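Local coordinates for protein 2,3-dihydroxybenzoate-AMP ligase (PDB 5KEI) that belongs to the ANL family of AMP-binding enzymes, which combine a large N-terminal part with a smaller C-terminal domain, at residues A[102-107]-A[249-254]; A[386-389]-A[395-398]; A[401-406]-A[454-459]. All coordinates share one frame; numbering follows the deposited sequence.

Interaction 1: residues A[102-107]-A[249-254]; sequences LPNTAE and YLVALP
Asn-104 reaches from the 102-107 loop to the backbone of 249-254, and nearly the whole contact runs through its side chain. The CB leads toward the other segment, and with chi1 at -77° CG lies beside the backbone N and anti to the carbonyl carbon. CG itself comes only to van der Waals range, 4.1 Å from CG1 of Val-251, a methyl that lies 3.4 Å from Asn-104 ND2. At the amide the two branches part. OD1, turned back to the CA side, passes 3.8 Å from CA of Pro-254 and accepts a hydrogen bond from the backbone N of Ala-255, the next residue along. ND2 is the outer branch, and its bond to Leu-253 O is 2.9 Å long and almost straight at 178°. This acceptor lies in the amide plane of Asn-104, although ND2 sits well above the carbonyl plane of Leu-253. A weak, bent bond joins ND2 to Val-251 O at 3.2 Å, and Thr-279 O is a third acceptor, so three carbonyls gather round two N-H groups.

Strand 249-251 belongs to the nine-stranded mixed sheet, between strands 275-278 and 298-301, whereas the loop follows strand 97-101 of the seven-stranded sheet. The amide therefore links the two large sheets of the N-terminal part of the ANL fold. Asn-104 is also the centre of an inverse gamma turn, after which the chain enters helix 107-117. There Thr-105 OG1 accepts a capping bond from Glu-107 N at 3.0 Å, while Glu-107 forms a salt bridge with Arg-191.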
loop_
_atom_site.group_PDB
_atom_site.type_symbol
_atom_site.label_atom_id
_atom_site.label_comp_id
_atom_site.label_asym_id
_atom_site.label_seq_id
_atom_site.Cartn_x
_atom_site.Cartn_y
_atom_site.Cartn_z
ATOM N N LEU A 102 3.911 -0.239 14.303
ATOM C CA LEU A 102 5.186 -0.214 15.002
ATOM C C LEU A 102 6.201 0.740 14.354
ATOM O O LEU A 102 6.251 0.871 13.128
ATOM C CB LEU A 102 5.779 -1.621 15.059
ATOM C CG LEU A 102 5.048 -2.676 15.892
ATOM C CD1 LEU A 102 5.769 -3.998 15.754
ATOM C CD2 LEU A 102 5.025 -2.243 17.341
ATOM N N PRO A 103 7.029 1.393 15.186
ATOM C CA PRO A 103 8.146 2.236 14.743
ATOM C C PRO A 103 9.211 1.429 13.996
ATOM O O PRO A 103 9.153 0.207 14.015
ATOM C CB PRO A 103 8.705 2.784 16.053
ATOM C CG PRO A 103 8.300 1.760 17.086
ATOM C CD PRO A 103 6.950 1.313 16.658
ATOM N N ASN A 104 10.162 2.107 13.353
ATOM C CA ASN A 104 11.274 1.440 12.665
ATOM C C ASN A 104 12.328 0.892 13.620
ATOM O O ASN A 104 13.305 1.558 13.945
ATOM C CB ASN A 104 11.939 2.386 11.673
ATOM C CG ASN A 104 11.136 2.540 10.412
ATOM O OD1 ASN A 104 9.958 2.141 10.349
ATOM N ND2 ASN A 104 11.763 3.103 9.388
ATOM N N THR A 105 12.103 -0.353 14.021
ATOM C CA THR A 105 12.858 -1.078 15.031
ATOM C C THR A 105 13.156 -2.459 14.452
ATOM O O THR A 105 12.402 -2.940 13.603
ATOM C CB THR A 105 12.034 -1.197 16.377
ATOM O OG1 THR A 105 12.614 -2.182 17.229
ATOM C CG2 THR A 105 10.539 -1.598 16.126
ATOM N N ALA A 106 14.235 -3.105 14.891
ATOM C CA ALA A 106 14.455 -4.503 14.511
ATOM C C ALA A 106 13.238 -5.329 14.901
ATOM O O ALA A 106 12.881 -6.284 14.219
ATOM C CB ALA A 106 15.703 -5.064 15.164
ATOM N N GLU A 107 12.585 -4.930 15.987
ATOM C CA GLU A 107 11.417 -5.630 16.500
ATOM C C GLU A 107 10.266 -5.691 15.480
ATOM O O GLU A 107 9.373 -6.541 15.585
ATOM C CB GLU A 107 10.952 -4.967 17.801
ATOM C CG GLU A 107 10.097 -5.850 18.686
ATOM C CD GLU A 107 10.800 -7.132 19.124
ATOM O OE1 GLU A 107 12.051 -7.149 19.206
ATOM O OE2 GLU A 107 10.096 -8.131 19.384
ATOM N N TYR A 249 20.696 -2.477 3.363
ATOM C CA TYR A 249 19.562 -1.605 3.021
ATOM C C TYR A 249 19.067 -0.816 4.234
ATOM O O TYR A 249 18.848 -1.370 5.306
ATOM C CB TYR A 249 18.429 -2.437 2.414
ATOM C CG TYR A 249 17.152 -1.679 2.133
ATOM C CD1 TYR A 249 17.019 -0.898 0.992
ATOM C CD2 TYR A 249 16.065 -1.763 3.007
ATOM C CE1 TYR A 249 15.831 -0.196 0.733
ATOM C CE2 TYR A 249 14.878 -1.062 2.764
ATOM C CZ TYR A 249 14.770 -0.285 1.629
ATOM O OH TYR A 249 13.605 0.394 1.379
ATOM N N LEU A 250 18.906 0.489 4.065
ATOM C CA LEU A 250 18.474 1.342 5.167
ATOM C C LEU A 250 16.998 1.660 5.025
ATOM O O LEU A 250 16.574 2.243 4.025
ATOM C CB LEU A 250 19.292 2.626 5.208
ATOM C CG LEU A 250 18.847 3.723 6.178
ATOM C CD1 LEU A 250 19.285 3.398 7.608
ATOM C CD2 LEU A 250 19.385 5.069 5.736
ATOM N N VAL A 251 16.217 1.242 6.014
ATOM C CA VAL A 251 14.784 1.504 6.053
ATOM C C VAL A 251 14.564 2.886 6.627
ATOM O O VAL A 251 14.594 3.080 7.839
ATOM C CB VAL A 251 14.045 0.447 6.893
ATOM C CG1 VAL A 251 12.547 0.768 6.986
ATOM C CG2 VAL A 251 14.277 -0.945 6.291
ATOM N N ALA A 252 14.356 3.854 5.747
ATOM C CA ALA A 252 14.214 5.242 6.167
ATOM C C ALA A 252 12.742 5.672 6.185
ATOM O O ALA A 252 12.338 6.526 6.978
ATOM C CB ALA A 252 15.032 6.151 5.255
ATOM N N LEU A 253 11.954 5.077 5.299
ATOM C CA LEU A 253 10.509 5.282 5.274
ATOM C C LEU A 253 9.826 4.381 6.321
ATOM O O LEU A 253 10.460 3.466 6.841
ATOM C CB LEU A 253 9.988 4.996 3.868
ATOM C CG LEU A 253 10.595 5.942 2.831
ATOM C CD1 LEU A 253 10.493 5.351 1.415
ATOM C CD2 LEU A 253 9.922 7.318 2.929
ATOM N N PRO A 254 8.542 4.634 6.641
ATOM C CA PRO A 254 7.861 3.762 7.612
ATOM C C PRO A 254 7.824 2.300 7.164
ATOM O O PRO A 254 7.281 1.992 6.107
ATOM C CB PRO A 254 6.446 4.346 7.684
ATOM C CG PRO A 254 6.325 5.245 6.519
ATOM C CD PRO A 254 7.690 5.758 6.236
#

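Interaction 2: residues A[386-389]-A[395-398]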
loop_
_atom_site.group_PDB
_atom_site.type_symbol
_atom_site.label_atom_id
_atom_site.label_comp_id
_atom_site.label_asym_id
_atom_site.label_seq_id
_atom_site.Cartn_x
_atom_site.Cartn_y
_atom_site.Cartn_z
ATOM N N ILE A 386 -0.318 -3.186 -18.783
ATOM C CA ILE A 386 -0.790 -1.837 -18.549
ATOM C C ILE A 386 -1.619 -1.328 -19.717
ATOM O O ILE A 386 -1.307 -1.556 -20.885
ATOM C CB ILE A 386 0.373 -0.853 -18.235
ATOM C CG1 ILE A 386 1.044 -0.310 -19.497
ATOM C CG2 ILE A 386 1.379 -1.494 -17.277
ATOM C CD1 ILE A 386 2.100 0.774 -19.217
ATOM N N ARG A 387 -2.713 -0.668 -19.370
ATOM C CA ARG A 387 -3.511 0.060 -20.332
ATOM C C ARG A 387 -3.482 1.545 -19.975
ATOM O O ARG A 387 -3.606 1.917 -18.813
ATOM C CB ARG A 387 -4.944 -0.473 -20.359
ATOM C CG ARG A 387 -5.060 -1.909 -20.839
ATOM C CD ARG A 387 -6.437 -2.488 -20.516
ATOM N NE ARG A 387 -7.513 -1.767 -21.195
ATOM C CZ ARG A 387 -8.808 -1.976 -20.979
ATOM N NH1 ARG A 387 -9.192 -2.890 -20.092
ATOM N NH2 ARG A 387 -9.715 -1.265 -21.643
ATOM N N ILE A 388 -3.268 2.385 -20.976
ATOM C CA ILE A 388 -3.375 3.816 -20.807
ATOM C C ILE A 388 -4.595 4.262 -21.615
ATOM O O ILE A 388 -4.597 4.188 -22.851
ATOM C CB ILE A 388 -2.095 4.537 -21.259
ATOM C CG1 ILE A 388 -0.881 3.953 -20.521
ATOM C CG2 ILE A 388 -2.212 6.024 -20.999
ATOM C CD1 ILE A 388 0.426 4.682 -20.777
ATOM N N VAL A 389 -5.651 4.685 -20.919
ATOM C CA VAL A 389 -6.939 4.907 -21.585
ATOM C C VAL A 389 -7.439 6.347 -21.493
ATOM O O VAL A 389 -6.994 7.124 -20.652
ATOM C CB VAL A 389 -8.051 3.964 -21.019
ATOM C CG1 VAL A 389 -7.603 2.515 -21.076
ATOM C CG2 VAL A 389 -8.437 4.354 -19.603
ATOM N N GLU A 395 -8.041 2.749 -25.621
ATOM C CA GLU A 395 -6.588 2.786 -25.604
ATOM C C GLU A 395 -6.086 4.037 -26.329
ATOM O O GLU A 395 -6.357 4.222 -27.521
ATOM C CB GLU A 395 -6.016 1.518 -26.250
ATOM C CG GLU A 395 -4.587 1.178 -25.820
ATOM C CD GLU A 395 -4.509 0.682 -24.382
ATOM O OE1 GLU A 395 -5.582 0.404 -23.799
ATOM O OE2 GLU A 395 -3.384 0.573 -23.833
ATOM N N VAL A 396 -5.372 4.901 -25.609
ATOM C CA VAL A 396 -4.867 6.138 -26.200
ATOM C C VAL A 396 -3.764 5.824 -27.201
ATOM O O VAL A 396 -3.150 4.756 -27.132
ATOM C CB VAL A 396 -4.312 7.145 -25.143
ATOM C CG1 VAL A 396 -5.334 7.412 -24.051
ATOM C CG2 VAL A 396 -2.967 6.677 -24.579
ATOM N N PRO A 397 -3.536 6.743 -28.154
ATOM C CA PRO A 397 -2.398 6.608 -29.069
ATOM C C PRO A 397 -1.066 6.592 -28.317
ATOM O O PRO A 397 -0.885 7.341 -27.353
ATOM C CB PRO A 397 -2.513 7.853 -29.963
ATOM C CG PRO A 397 -3.960 8.241 -29.902
ATOM C CD PRO A 397 -4.411 7.874 -28.520
ATOM N N PRO A 398 -0.142 5.734 -28.757
ATOM C CA PRO A 398 1.202 5.613 -28.191
ATOM C C PRO A 398 1.876 6.974 -27.992
ATOM O O PRO A 398 2.106 7.709 -28.955
ATOM C CB PRO A 398 1.940 4.783 -29.237
ATOM C CG PRO A 398 0.884 3.970 -29.878
ATOM C CD PRO A 398 -0.346 4.829 -29.901
#
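Val-396 N donates a hydrogen bond to Ile-388 O, 3.0 Å long, nearly straight at 173° and in the carbonyl plane. This is the tight part. Both methyls of Val-396 crowd the same carbonyl, CG2 at 3.4 Å from Ile-388 O, and CG1 also presses on the backbone of Val-389. Beside them, CG2 of Val-396 meets CG2 of Ile-388 at 3.7 Å, and Ile-388 also touches Val-438 of strand 432-440, two strands away in the sheet.

Strand 385-389 is an outermost strand of the four-stranded antiparallel sheet, hydrogen-bonded to 402-407 on one edge. Segment 395-398, part of the connection between these two strands, folds back along the other edge, with a single beta bridge between Val-389 and Glu-395.

The exposed Glu-395 forms the looser part. Its CB points away, but a bend at chi2 (71°) returns the carboxylate to the strand. OE2 takes a weak hydrogen bond from Ile-388 N at 3.4 Å. OE1 stands at the edge of the Arg-387 guanidinium, the two planes nearly coplanar, yet the salt bridge to NE is long at 3.9 Å. Phe-431 engages Arg-387 in a cation-pi interaction.

Interaction 3: residues A[401-406]-A[454-459]; sequences EGELLV and GRIKDV
Ile-456 turns CG1 beside its backbone N (chi1 -66°), and Glu-403 carries CG anti to its own N (chi1 179°) with the chain extended beyond; these settings lay the isoleucine branch against the aliphatic part of the glutamate. The two side chains cross at about a right angle. CG1 of Ile-456 touches CB of Glu-403 at 3.8 Å and stays close to the chain beyond, reaching 4.0 Å from CD. The terminal CD1 lies toward the backbone, 4.2 Å from Glu-403 CA, and barely reaches Gly-402 O. No hydrogen bond crosses between the segments, so the contact is purely van der Waals.

Strands 402-407 and 450-455 belong to one antiparallel sheet but are not neighbours in it, since 432-440 runs between them. Ile-456 lies just past the end of 450-455 and bridges that separation with its side chain. The sequence Gly-Arg-Ile-Lys-Asp fits the A8 motif of ANL enzymes, the hinge region that leads into the C-terminal domain. Beyond the isoleucine, Asp-458 forms a salt bridge with Lys-549 and packs on helix 469-477. Strand 432-440 ties in both segments: Glu-403 OE2 accepts a weak hydrogen bond from Gly-435 N, and Arg-455 pairs with Asp-436.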
loop_
_atom_site.group_PDB
_atom_site.type_symbol
_atom_site.label_atom_id
_atom_site.label_comp_id
_atom_site.label_asym_id
_atom_site.label_seq_id
_atom_site.Cartn_x
_atom_site.Cartn_y
_atom_site.Cartn_z
ATOM N N GLU A 401 -1.236 10.916 -23.178
ATOM C CA GLU A 401 -1.603 10.780 -21.770
ATOM C C GLU A 401 -2.973 10.144 -21.579
ATOM O O GLU A 401 -3.919 10.470 -22.302
ATOM C CB GLU A 401 -1.627 12.145 -21.080
ATOM C CG GLU A 401 -0.319 12.886 -20.981
ATOM C CD GLU A 401 -0.497 14.181 -20.194
ATOM O OE1 GLU A 401 -1.605 14.384 -19.650
ATOM O OE2 GLU A 401 0.448 14.995 -20.114
ATOM N N GLY A 402 -3.094 9.273 -20.579
ATOM C CA GLY A 402 -4.392 8.720 -20.228
ATOM C C GLY A 402 -4.435 8.234 -18.794
ATOM O O GLY A 402 -3.522 8.495 -18.013
ATOM N N GLU A 403 -5.491 7.528 -18.426
ATOM C CA GLU A 403 -5.491 6.925 -17.114
ATOM C C GLU A 403 -4.832 5.546 -17.171
ATOM O O GLU A 403 -5.107 4.738 -18.058
ATOM C CB GLU A 403 -6.904 6.819 -16.552
ATOM C CG GLU A 403 -6.936 6.165 -15.177
ATOM C CD GLU A 403 -8.318 6.147 -14.562
ATOM O OE1 GLU A 403 -9.308 6.382 -15.297
ATOM O OE2 GLU A 403 -8.405 5.900 -13.337
ATOM N N LEU A 404 -3.956 5.290 -16.215
ATOM C CA LEU A 404 -3.296 3.996 -16.090
ATOM C C LEU A 404 -4.215 2.928 -15.464
ATOM O O LEU A 404 -4.796 3.130 -14.398
ATOM C CB LEU A 404 -2.025 4.156 -15.265
ATOM C CG LEU A 404 -1.299 2.865 -14.921
ATOM C CD1 LEU A 404 -0.756 2.207 -16.187
ATOM C CD2 LEU A 404 -0.192 3.140 -13.907
ATOM N N LEU A 405 -4.360 1.806 -16.163
ATOM C CA LEU A 405 -5.062 0.632 -15.663
ATOM C C LEU A 405 -4.064 -0.524 -15.639
ATOM O O LEU A 405 -3.211 -0.625 -16.524
ATOM C CB LEU A 405 -6.246 0.279 -16.555
ATOM C CG LEU A 405 -7.603 0.978 -16.486
ATOM C CD1 LEU A 405 -7.499 2.503 -16.573
ATOM C CD2 LEU A 405 -8.486 0.433 -17.599
ATOM N N VAL A 406 -4.168 -1.406 -14.651
ATOM C CA VAL A 406 -3.166 -2.457 -14.497
ATOM C C VAL A 406 -3.741 -3.781 -14.020
ATOM O O VAL A 406 -4.712 -3.825 -13.251
ATOM C CB VAL A 406 -2.055 -2.025 -13.511
ATOM C CG1 VAL A 406 -2.643 -1.700 -12.116
ATOM C CG2 VAL A 406 -0.984 -3.095 -13.421
ATOM N N GLY A 454 0.239 13.370 -13.658
ATOM C CA GLY A 454 -0.626 13.802 -12.577
ATOM C C GLY A 454 -1.700 12.808 -12.169
ATOM O O GLY A 454 -1.554 11.589 -12.326
ATOM N N ARG A 455 -2.783 13.353 -11.622
ATOM C CA ARG A 455 -3.953 12.583 -11.223
ATOM C C ARG A 455 -5.101 12.868 -12.162
ATOM O O ARG A 455 -5.245 13.984 -12.663
ATOM C CB ARG A 455 -4.370 12.915 -9.780
ATOM C CG ARG A 455 -3.311 12.600 -8.712
ATOM C CD ARG A 455 -3.169 11.095 -8.473
ATOM N NE ARG A 455 -4.358 10.533 -7.840
ATOM C CZ ARG A 455 -4.620 9.231 -7.767
ATOM N NH1 ARG A 455 -5.725 8.816 -7.171
ATOM N NH2 ARG A 455 -3.782 8.342 -8.291
ATOM N N ILE A 456 -5.924 11.861 -12.414
ATOM C CA ILE A 456 -7.148 12.097 -13.143
ATOM C C ILE A 456 -8.026 13.016 -12.301
ATOM O O ILE A 456 -8.213 12.769 -11.113
ATOM C CB ILE A 456 -7.866 10.795 -13.461
ATOM C CG1 ILE A 456 -7.019 9.966 -14.430
ATOM C CG2 ILE A 456 -9.228 11.071 -14.067
ATOM C CD1 ILE A 456 -6.738 10.661 -15.751
ATOM N N LYS A 457 -8.526 14.095 -12.899
ATOM C CA LYS A 457 -9.400 15.020 -12.161
ATOM C C LYS A 457 -10.826 15.027 -12.713
ATOM O O LYS A 457 -11.073 14.608 -13.848
ATOM C CB LYS A 457 -8.823 16.449 -12.159
ATOM C CG LYS A 457 -7.475 16.560 -11.452
ATOM C CD LYS A 457 -7.016 17.991 -11.252
ATOM C CE LYS A 457 -6.649 18.218 -9.775
ATOM N NZ LYS A 457 -5.814 19.435 -9.519
ATOM N N ASP A 458 -11.760 15.482 -11.884
ATOM C CA ASP A 458 -13.148 15.618 -12.294
ATOM C C ASP A 458 -13.764 16.814 -11.561
ATOM O O ASP A 458 -14.243 16.708 -10.423
ATOM C CB ASP A 458 -13.905 14.318 -12.023
ATOM C CG ASP A 458 -15.302 14.313 -12.615
ATOM O OD1 ASP A 458 -15.653 15.301 -13.298
ATOM O OD2 ASP A 458 -16.040 13.316 -12.406
ATOM N N VAL A 459 -13.732 17.966 -12.220
ATOM C CA VAL A 459 -14.083 19.210 -11.560
ATOM C C VAL A 459 -15.439 19.746 -11.995
ATOM O O VAL A 459 -15.756 19.791 -13.191
ATOM C CB VAL A 459 -13.012 20.287 -11.814
ATOM C CG1 VAL A 459 -12.716 20.409 -13.305
ATOM C CG2 VAL A 459 -13.460 21.615 -11.245
#

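All three contacts are partly buried; only interaction 2, the farthest from the chain's centre, includes an exposed touching residue, Glu-395. Interaction 1 joins the two large sheets and lies across the chain's centre from the others, its nearest atoms about 22 Å from interaction 2 and about 18 Å from interaction 3. Its chemistry is one polar side chain bonded to backbone carbonyls. Interactions 2 and 3 share the small antiparallel sheet and touch through adjacent strands 385-389 and 402-407, where Arg-387 and Val-389 bond to Leu-405 and Glu-403. Interaction 2, on the outer edge, mixes backbone pairing, apolar contact and a surface charge pair; interaction 3, toward the C-terminal domain, is a small hydrocarbon contact.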